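Local coordinates for protein serine protease pet (PDB 4OM9) that acts as a secreted serine protease of the autotransporter family, an enterotoxin of enteroaggregative Escherichia coli that probably cleaves host alpha-fodrin, at residues H474-G479 with D499-A504; L514-H519 with R579-D584. One frame throughout, in Å; residues are numbered along the deposited sequence.

Contact 1 (H474-G479 with D499-A504)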
ATOM      1  N   HIS A 474      10.715  -1.535  -3.363  1.00 25.80           N
ATOM      2  CA  HIS A 474       9.914  -1.917  -2.213  1.00 25.92           C
ATOM      3  C   HIS A 474       9.769  -0.774  -1.197  1.00 25.61           C
ATOM      4  O   HIS A 474       8.961  -0.862  -0.277  1.00 25.81           O
ATOM      5  CB  HIS A 474      10.527  -3.124  -1.502  1.00 25.86           C
ATOM      6  CG  HIS A 474      10.399  -4.433  -2.237  1.00 27.85           C
ATOM      7  ND1 HIS A 474       9.185  -4.977  -2.611  1.00 27.13           N
ATOM      8  CD2 HIS A 474      11.345  -5.346  -2.574  1.00 26.49           C
ATOM      9  CE1 HIS A 474       9.393  -6.151  -3.192  1.00 27.64           C
ATOM     10  NE2 HIS A 474      10.689  -6.396  -3.179  1.00 27.26           N
ATOM     11  N   GLY A 475      10.571   0.282  -1.333  1.00 27.51           N
ATOM     12  CA  GLY A 475      10.591   1.356  -0.346  1.00 29.68           C
ATOM     13  C   GLY A 475       9.604   2.483  -0.624  1.00 31.50           C
ATOM     14  O   GLY A 475       8.762   2.382  -1.528  1.00 28.25           O
ATOM     15  N   ASN A 476       9.708   3.576   0.129  1.00 31.00           N
ATOM     16  CA  ASN A 476       8.788   4.692  -0.072  1.00 30.45           C
ATOM     17  C   ASN A 476       9.439   5.971  -0.623  1.00 31.95           C
ATOM     18  O   ASN A 476      10.658   6.059  -0.778  1.00 29.87           O
ATOM     19  CB  ASN A 476       8.072   5.033   1.230  1.00 31.33           C
ATOM     20  CG  ASN A 476       7.600   3.807   1.968  1.00 33.01           C
ATOM     21  OD1 ASN A 476       6.732   3.081   1.487  1.00 34.01           O
ATOM     22  ND2 ASN A 476       8.175   3.565   3.155  1.00 30.11           N
ATOM     23  N   VAL A 477       8.582   6.940  -0.936  1.00 28.24           N
ATOM     24  CA  VAL A 477       8.972   8.289  -1.284  1.00 28.13           C
ATOM     25  C   VAL A 477       8.039   9.266  -0.583  1.00 31.47           C
ATOM     26  O   VAL A 477       6.807   9.123  -0.642  1.00 32.29           O
ATOM     27  CB  VAL A 477       8.907   8.557  -2.824  1.00 27.19           C
ATOM     28  CG1 VAL A 477       9.214  10.022  -3.126  1.00 27.18           C
ATOM     29  CG2 VAL A 477       9.852   7.648  -3.577  1.00 27.39           C
ATOM     30  N   ASP A 478       8.603  10.270   0.071  1.00 30.20           N
ATOM     31  CA  ASP A 478       7.785  11.391   0.494  1.00 33.90           C
ATOM     32  C   ASP A 478       8.660  12.636   0.576  1.00 34.15           C
ATOM     33  O   ASP A 478       9.804  12.621   0.134  1.00 34.87           O
ATOM     34  CB  ASP A 478       7.064  11.093   1.819  1.00 32.31           C
ATOM     35  CG  ASP A 478       8.005  11.018   3.015  1.00 32.92           C
ATOM     36  OD1 ASP A 478       9.205  11.337   2.904  1.00 34.35           O
ATOM     37  OD2 ASP A 478       7.522  10.653   4.101  1.00 41.54           O
ATOM     38  N   GLY A 479       8.116  13.710   1.133  1.00 42.49           N
ATOM     39  CA  GLY A 479       8.819  14.977   1.146  1.00 40.79           C
ATOM     40  C   GLY A 479       8.853  15.681  -0.203  1.00 41.12           C
ATOM     41  O   GLY A 479       8.065  15.380  -1.109  1.00 39.96           O
ATOM     42  N   ASP A 499       6.065  -0.690  -5.111  1.00 34.49           N
ATOM     43  CA  ASP A 499       5.423  -1.597  -4.134  1.00 38.62           C
ATOM     44  C   ASP A 499       5.122  -0.940  -2.806  1.00 37.12           C
ATOM     45  O   ASP A 499       4.522  -1.564  -1.909  1.00 36.91           O
ATOM     46  CB  ASP A 499       6.350  -2.785  -3.807  1.00 41.85           C
ATOM     47  CG  ASP A 499       5.751  -4.093  -4.162  1.00 41.87           C
ATOM     48  OD1 ASP A 499       4.667  -4.059  -4.760  1.00 51.85           O
ATOM     49  OD2 ASP A 499       6.354  -5.142  -3.878  1.00 42.31           O
ATOM     50  N   GLY A 500       5.662   0.263  -2.631  1.00 28.85           N
ATOM     51  CA  GLY A 500       5.544   0.978  -1.374  1.00 28.44           C
ATOM     52  C   GLY A 500       4.706   2.227  -1.536  1.00 29.95           C
ATOM     53  O   GLY A 500       4.079   2.433  -2.573  1.00 29.29           O
ATOM     54  N   ASP A 501       4.699   3.064  -0.508  1.00 30.25           N
ATOM     55  CA  ASP A 501       3.949   4.311  -0.551  1.00 33.36           C
ATOM     56  C   ASP A 501       4.752   5.407  -1.239  1.00 31.88           C
ATOM     57  O   ASP A 501       5.946   5.608  -0.948  1.00 28.55           O
ATOM     58  CB  ASP A 501       3.558   4.747   0.864  1.00 33.48           C
ATOM     59  CG  ASP A 501       2.620   3.781   1.512  1.00 33.93           C
ATOM     60  OD1 ASP A 501       1.562   3.496   0.904  1.00 37.21           O
ATOM     61  OD2 ASP A 501       2.940   3.284   2.613  1.00 39.91           O
ATOM     62  N   ILE A 502       4.083   6.113  -2.141  1.00 32.36           N
ATOM     63  CA  ILE A 502       4.690   7.173  -2.917  1.00 30.03           C
ATOM     64  C   ILE A 502       3.944   8.484  -2.741  1.00 34.91           C
ATOM     65  O   ILE A 502       2.786   8.615  -3.164  1.00 34.68           O
ATOM     66  CB  ILE A 502       4.716   6.842  -4.411  1.00 27.95           C
ATOM     67  CG1 ILE A 502       5.481   5.544  -4.654  1.00 29.70           C
ATOM     68  CG2 ILE A 502       5.393   7.977  -5.171  1.00 27.93           C
ATOM     69  CD1 ILE A 502       7.021   5.718  -4.479  1.00 30.20           C
ATOM     70  N   GLN A 503       4.615   9.444  -2.116  1.00 32.37           N
ATOM     71  CA  GLN A 503       4.118  10.802  -1.965  1.00 34.79           C
ATOM     72  C   GLN A 503       5.108  11.718  -2.659  1.00 33.87           C
ATOM     73  O   GLN A 503       6.237  11.875  -2.193  1.00 32.42           O
ATOM     74  CB  GLN A 503       3.968  11.170  -0.484  1.00 36.59           C
ATOM     75  CG  GLN A 503       3.685  12.637  -0.214  1.00 36.80           C
ATOM     76  CD  GLN A 503       2.342  13.069  -0.759  1.00 42.00           C
ATOM     77  OE1 GLN A 503       1.297  12.564  -0.332  1.00 45.05           O
ATOM     78  NE2 GLN A 503       2.356  13.995  -1.731  1.00 37.84           N
ATOM     79  N   ALA A 504       4.704  12.309  -3.773  1.00 33.99           N
ATOM     80  CA  ALA A 504       5.623  13.087  -4.589  1.00 32.71           C
ATOM     81  C   ALA A 504       4.957  14.333  -5.165  1.00 33.79           C
ATOM     82  O   ALA A 504       3.759  14.325  -5.450  1.00 32.04           O
ATOM     83  CB  ALA A 504       6.180  12.220  -5.714  1.00 28.87           C
TER
HETATM   84  O   HOH W   1       6.845  -2.849  -0.168  1.00 30.72           O
HETATM   85  O   HOH W   2       7.798   1.920  -4.108  1.00 30.72           O

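Contact 2 (L514-H519 with R579-D584)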
ATOM      1  N   LEU A 514       5.661   2.379 -16.132  1.00 32.02           N
ATOM      2  CA  LEU A 514       5.489   2.497 -14.704  1.00 31.92           C
ATOM      3  C   LEU A 514       4.317   1.618 -14.258  1.00 35.01           C
ATOM      4  O   LEU A 514       3.282   1.528 -14.937  1.00 31.86           O
ATOM      5  CB  LEU A 514       5.239   3.943 -14.289  1.00 33.94           C
ATOM      6  CG  LEU A 514       5.289   4.131 -12.767  1.00 36.07           C
ATOM      7  CD1 LEU A 514       6.739   4.227 -12.310  1.00 31.76           C
ATOM      8  CD2 LEU A 514       4.514   5.350 -12.332  1.00 34.68           C
ATOM      9  N   VAL A 515       4.508   0.977 -13.112  1.00 36.30           N
ATOM     10  CA  VAL A 515       3.501   0.139 -12.479  1.00 36.30           C
ATOM     11  C   VAL A 515       3.380   0.517 -11.018  1.00 33.78           C
ATOM     12  O   VAL A 515       4.380   0.561 -10.291  1.00 32.92           O
ATOM     13  CB  VAL A 515       3.848  -1.341 -12.573  1.00 34.99           C
ATOM     14  CG1 VAL A 515       2.892  -2.154 -11.725  1.00 33.01           C
ATOM     15  CG2 VAL A 515       3.798  -1.787 -14.028  1.00 36.09           C
ATOM     16  N   MET A 516       2.163   0.848 -10.614  1.00 33.52           N
ATOM     17  CA  MET A 516       1.843   1.061  -9.219  1.00 37.03           C
ATOM     18  C   MET A 516       0.938  -0.082  -8.759  1.00 36.33           C
ATOM     19  O   MET A 516      -0.075  -0.405  -9.416  1.00 38.13           O
ATOM     20  CB  MET A 516       1.155   2.412  -9.002  1.00 35.65           C
ATOM     21  CG  MET A 516       1.937   3.631  -9.446  1.00 38.18           C
ATOM     22  SD  MET A 516       0.852   5.074  -9.404  1.00 39.86           S
ATOM     23  CE  MET A 516       1.944   6.360  -9.990  1.00 43.80           C
ATOM     24  N   GLN A 517       1.306  -0.692  -7.638  1.00 31.96           N
ATOM     25  CA  GLN A 517       0.568  -1.824  -7.092  1.00 35.25           C
ATOM     26  C   GLN A 517       0.796  -1.946  -5.605  1.00 33.40           C
ATOM     27  O   GLN A 517       1.752  -1.367  -5.070  1.00 31.38           O
ATOM     28  CB  GLN A 517       0.987  -3.133  -7.772  1.00 37.49           C
ATOM     29  CG  GLN A 517       2.433  -3.532  -7.461  1.00 36.89           C
ATOM     30  CD  GLN A 517       2.723  -5.007  -7.728  1.00 35.24           C
ATOM     31  OE1 GLN A 517       2.634  -5.482  -8.866  1.00 32.27           O
ATOM     32  NE2 GLN A 517       3.101  -5.734  -6.667  1.00 34.33           N
ATOM     33  N   GLY A 518      -0.057  -2.733  -4.945  1.00 31.59           N
ATOM     34  CA  GLY A 518       0.156  -3.071  -3.551  1.00 31.29           C
ATOM     35  C   GLY A 518       1.313  -4.047  -3.361  1.00 30.88           C
ATOM     36  O   GLY A 518       1.953  -4.489  -4.320  1.00 30.86           O
ATOM     37  N   HIS A 519       1.579  -4.404  -2.114  1.00 32.71           N
ATOM     38  CA  HIS A 519       2.678  -5.318  -1.831  1.00 34.04           C
ATOM     39  C   HIS A 519       2.158  -6.609  -1.209  1.00 31.05           C
ATOM     40  O   HIS A 519       1.397  -6.591  -0.226  1.00 31.37           O
ATOM     41  CB  HIS A 519       3.726  -4.649  -0.914  1.00 31.10           C
ATOM     42  CG  HIS A 519       4.761  -5.595  -0.381  1.00 29.64           C
ATOM     43  ND1 HIS A 519       5.765  -6.132  -1.169  1.00 28.81           N
ATOM     44  CD2 HIS A 519       4.952  -6.102   0.864  1.00 28.92           C
ATOM     45  CE1 HIS A 519       6.513  -6.934  -0.433  1.00 28.65           C
ATOM     46  NE2 HIS A 519       6.044  -6.930   0.805  1.00 28.70           N
ATOM     47  N   ARG A 579      -1.248   0.330  -0.881  1.00 33.93           N
ATOM     48  CA  ARG A 579      -0.225   1.358  -0.905  1.00 33.40           C
ATOM     49  C   ARG A 579      -0.820   2.651  -1.422  1.00 33.61           C
ATOM     50  O   ARG A 579      -1.719   2.610  -2.266  1.00 33.69           O
ATOM     51  CB  ARG A 579       0.962   0.922  -1.776  1.00 32.41           C
ATOM     52  CG  ARG A 579       1.646  -0.337  -1.281  1.00 32.23           C
ATOM     53  CD  ARG A 579       2.212  -0.114   0.125  1.00 32.52           C
ATOM     54  NE  ARG A 579       3.273  -1.066   0.435  1.00 32.11           N
ATOM     55  CZ  ARG A 579       3.563  -1.471   1.671  1.00 32.49           C
ATOM     56  NH1 ARG A 579       2.869  -0.991   2.693  1.00 33.35           N
ATOM     57  NH2 ARG A 579       4.537  -2.348   1.885  1.00 32.11           N
ATOM     58  N   LYS A 580      -0.339   3.782  -0.909  1.00 33.81           N
ATOM     59  CA  LYS A 580      -0.848   5.077  -1.327  1.00 37.57           C
ATOM     60  C   LYS A 580       0.086   5.733  -2.350  1.00 33.51           C
ATOM     61  O   LYS A 580       1.294   5.798  -2.170  1.00 33.15           O
ATOM     62  CB  LYS A 580      -1.046   6.005  -0.131  1.00 39.11           C
ATOM     63  CG  LYS A 580      -2.008   5.494   0.922  1.00 47.86           C
ATOM     64  CD  LYS A 580      -3.457   5.760   0.558  1.00 51.28           C
ATOM     65  CE  LYS A 580      -4.393   5.438   1.725  1.00 54.52           C
ATOM     66  NZ  LYS A 580      -4.049   6.231   2.947  1.00 54.78           N
ATOM     67  N   PHE A 581      -0.490   6.188  -3.439  1.00 33.45           N
ATOM     68  CA  PHE A 581       0.244   6.930  -4.437  1.00 33.73           C
ATOM     69  C   PHE A 581      -0.494   8.257  -4.592  1.00 34.65           C
ATOM     70  O   PHE A 581      -1.678   8.306  -5.036  1.00 34.07           O
ATOM     71  CB  PHE A 581       0.338   6.154  -5.752  1.00 32.40           C
ATOM     72  CG  PHE A 581       0.828   4.733  -5.593  1.00 31.88           C
ATOM     73  CD1 PHE A 581      -0.042   3.719  -5.198  1.00 32.05           C
ATOM     74  CD2 PHE A 581       2.157   4.402  -5.849  1.00 31.37           C
ATOM     75  CE1 PHE A 581       0.406   2.409  -5.044  1.00 31.73           C
ATOM     76  CE2 PHE A 581       2.613   3.087  -5.706  1.00 30.99           C
ATOM     77  CZ  PHE A 581       1.728   2.094  -5.303  1.00 31.17           C
ATOM     78  N   ARG A 582       0.192   9.308  -4.151  1.00 36.72           N
ATOM     79  CA  ARG A 582      -0.297  10.672  -4.178  1.00 36.53           C
ATOM     80  C   ARG A 582       0.693  11.532  -4.941  1.00 40.50           C
ATOM     81  O   ARG A 582       1.917  11.431  -4.727  1.00 36.74           O
ATOM     82  CB  ARG A 582      -0.483  11.219  -2.762  1.00 40.76           C
ATOM     83  CG  ARG A 582      -1.520  10.477  -1.894  1.00 46.34           C
ATOM     84  CD  ARG A 582      -2.919  10.620  -2.492  1.00 52.46           C
ATOM     85  NE  ARG A 582      -3.981   9.953  -1.728  1.00 53.45           N
ATOM     86  CZ  ARG A 582      -4.342   8.678  -1.885  1.00 53.30           C
ATOM     87  NH1 ARG A 582      -3.714   7.902  -2.767  1.00 46.99           N
ATOM     88  NH2 ARG A 582      -5.333   8.174  -1.154  1.00 53.49           N
ATOM     89  N   PHE A 583       0.169  12.384  -5.819  1.00 35.54           N
ATOM     90  CA  PHE A 583       1.003  13.293  -6.591  1.00 35.82           C
ATOM     91  C   PHE A 583       0.172  14.399  -7.219  1.00 37.78           C
ATOM     92  O   PHE A 583      -0.979  14.182  -7.563  1.00 36.49           O
ATOM     93  CB  PHE A 583       1.750  12.526  -7.679  1.00 35.91           C
ATOM     94  CG  PHE A 583       0.856  11.686  -8.537  1.00 35.57           C
ATOM     95  CD1 PHE A 583       0.172  12.243  -9.609  1.00 34.56           C
ATOM     96  CD2 PHE A 583       0.686  10.332  -8.261  1.00 33.59           C
ATOM     97  CE1 PHE A 583      -0.680  11.466 -10.382  1.00 34.08           C
ATOM     98  CE2 PHE A 583      -0.139   9.558  -9.031  1.00 33.19           C
ATOM     99  CZ  PHE A 583      -0.831  10.130 -10.100  1.00 33.42           C
ATOM    100  N   ASP A 584       0.749  15.583  -7.376  1.00 41.94           N
ATOM    101  CA  ASP A 584       0.022  16.651  -8.037  1.00 46.18           C
ATOM    102  C   ASP A 584      -0.209  16.270  -9.484  1.00 43.96           C
ATOM    103  O   ASP A 584      -1.328  16.364  -9.988  1.00 41.85           O
ATOM    104  CB  ASP A 584       0.768  17.977  -7.936  1.00 45.98           C
ATOM    105  CG  ASP A 584       0.819  18.482  -6.524  1.00 51.87           C
ATOM    106  OD1 ASP A 584      -0.171  18.233  -5.800  1.00 54.26           O
ATOM    107  OD2 ASP A 584       1.839  19.098  -6.129  1.00 58.00           O
TER

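Contact 1 (H474-G479 with D499-A504)
Parallel pairing between adjacent coils of the passenger-domain beta-helix joins Val477 to Ile502, with the two segments running only 3° apart. The amide of Val477 donates to Asp501 O at 3.0 Å, and Val477 O receives Gln503 N at 2.7 Å, two bonds from one residue that straddle Ile502 as parallel strands require. Next to them the side chain of Asn476 takes the place of a backbone acceptor: its OD1 receives Asp501 N at 2.8 Å, in the carbonyl plane and on a lone pair. Its amide nitrogen is held by Ser448 and Thr451 of the preceding coil. Such stacking of successive coils, rung over rung, is the defining feature of a right-handed beta-helix. On the buried side Ile502 CG1, anti to the carbonyl carbon, brings CD1 to 3.5 Å from Val477 CG2. Toward His474 water-mediated links replace direct backbone bonds: water 2 joins Gly475 O to Gly500 N, and water 1 joins His474 O, weakly, to Asp499 O. Here Asp499 OD2 lies at the edge of the imidazole, 3.1 Å from His474 ND1, but the 121° angle makes this bond weak. The carboxylate's stronger partner is His519, while His474 NE2 turns to Asp622.

Contact 2 (L514-H519 with R579-D584)
Met516 lies across one face of the Phe581 ring, and this pair forms the dense part of a buried contact between two segments that run 154° apart. The evidence for packing over the face is direct: Met516 CB sits 3.7 Å from the ring centroid and 12° off the normal, a CH-pi contact. With CG anti to the carbonyl carbon and the chain extended beyond it, the thioether is carried along the ring toward Phe581 CB. The sulfur therefore stands obliquely, with SD 4.3 Å from the Phe581 centroid, in a Met-aromatic contact. The methyl reaches further, Met516 CE lying 3.9 Å from Phe583 CE2. At the edge of the Phe581 ring, in its plane, Gln517 O approaches CZ to 3.5 Å.

These residues fill the interior of the beta-helix. Residues 579-583 follow on strand 502-504 and 514-516 pairs with 592-595, so the two lie on different faces and their side chains meet inside; Val601 and Ile507 touch both Met516 and Phe583.

Contacts are fewer toward Arg579, although this end too is buried: no side chain is laid over a face, and the arginine only passes Gly518 CA, 3.9 Å from its CG, and His519 CB, 3.7 Å from Arg579 NH2. Ring and guanidinium planes are 8° apart, but the groups lie side by side, and their polar ends are held elsewhere: Arg579 NE by Asp499 O, His519 ND1 by Asp499 OD2 and His519 NE2 by Asp522. Gln517 NE2 donates to Gly518 O at 2.9 Å and also bonds Asp499 OD1, while OE1 accepts from Tyr620 N. On the other side of strand 576-583, Lys580 is exposed and Arg582 partly so, the latter forming salt bridges with Asp600 and Glu602.

Overall arrangement
Segment 499-504 connects the two contacts, whose centres are 8 Å apart: it pairs with 474-479 in contact 1, and its strand 502-504 neighbours strand 576-583 of contact 2. Contact 1 is partly buried and depends on backbone bonds supplemented by an asparagine side chain and waters, as befits coil stacked on coil. Contact 2 is wholly buried among its touching residues and relies on sulfur, ring and aliphatic packing across the interior, while the polar groups at its Arg579 end bond to Asp499 of contact 1. That carboxylate thus serves both contacts. Asp501 OD1, 2.6 Å from Lys580 N, adds a probable hydrogen bond. Nearby, the His474 and His519 rings meet at about 80°.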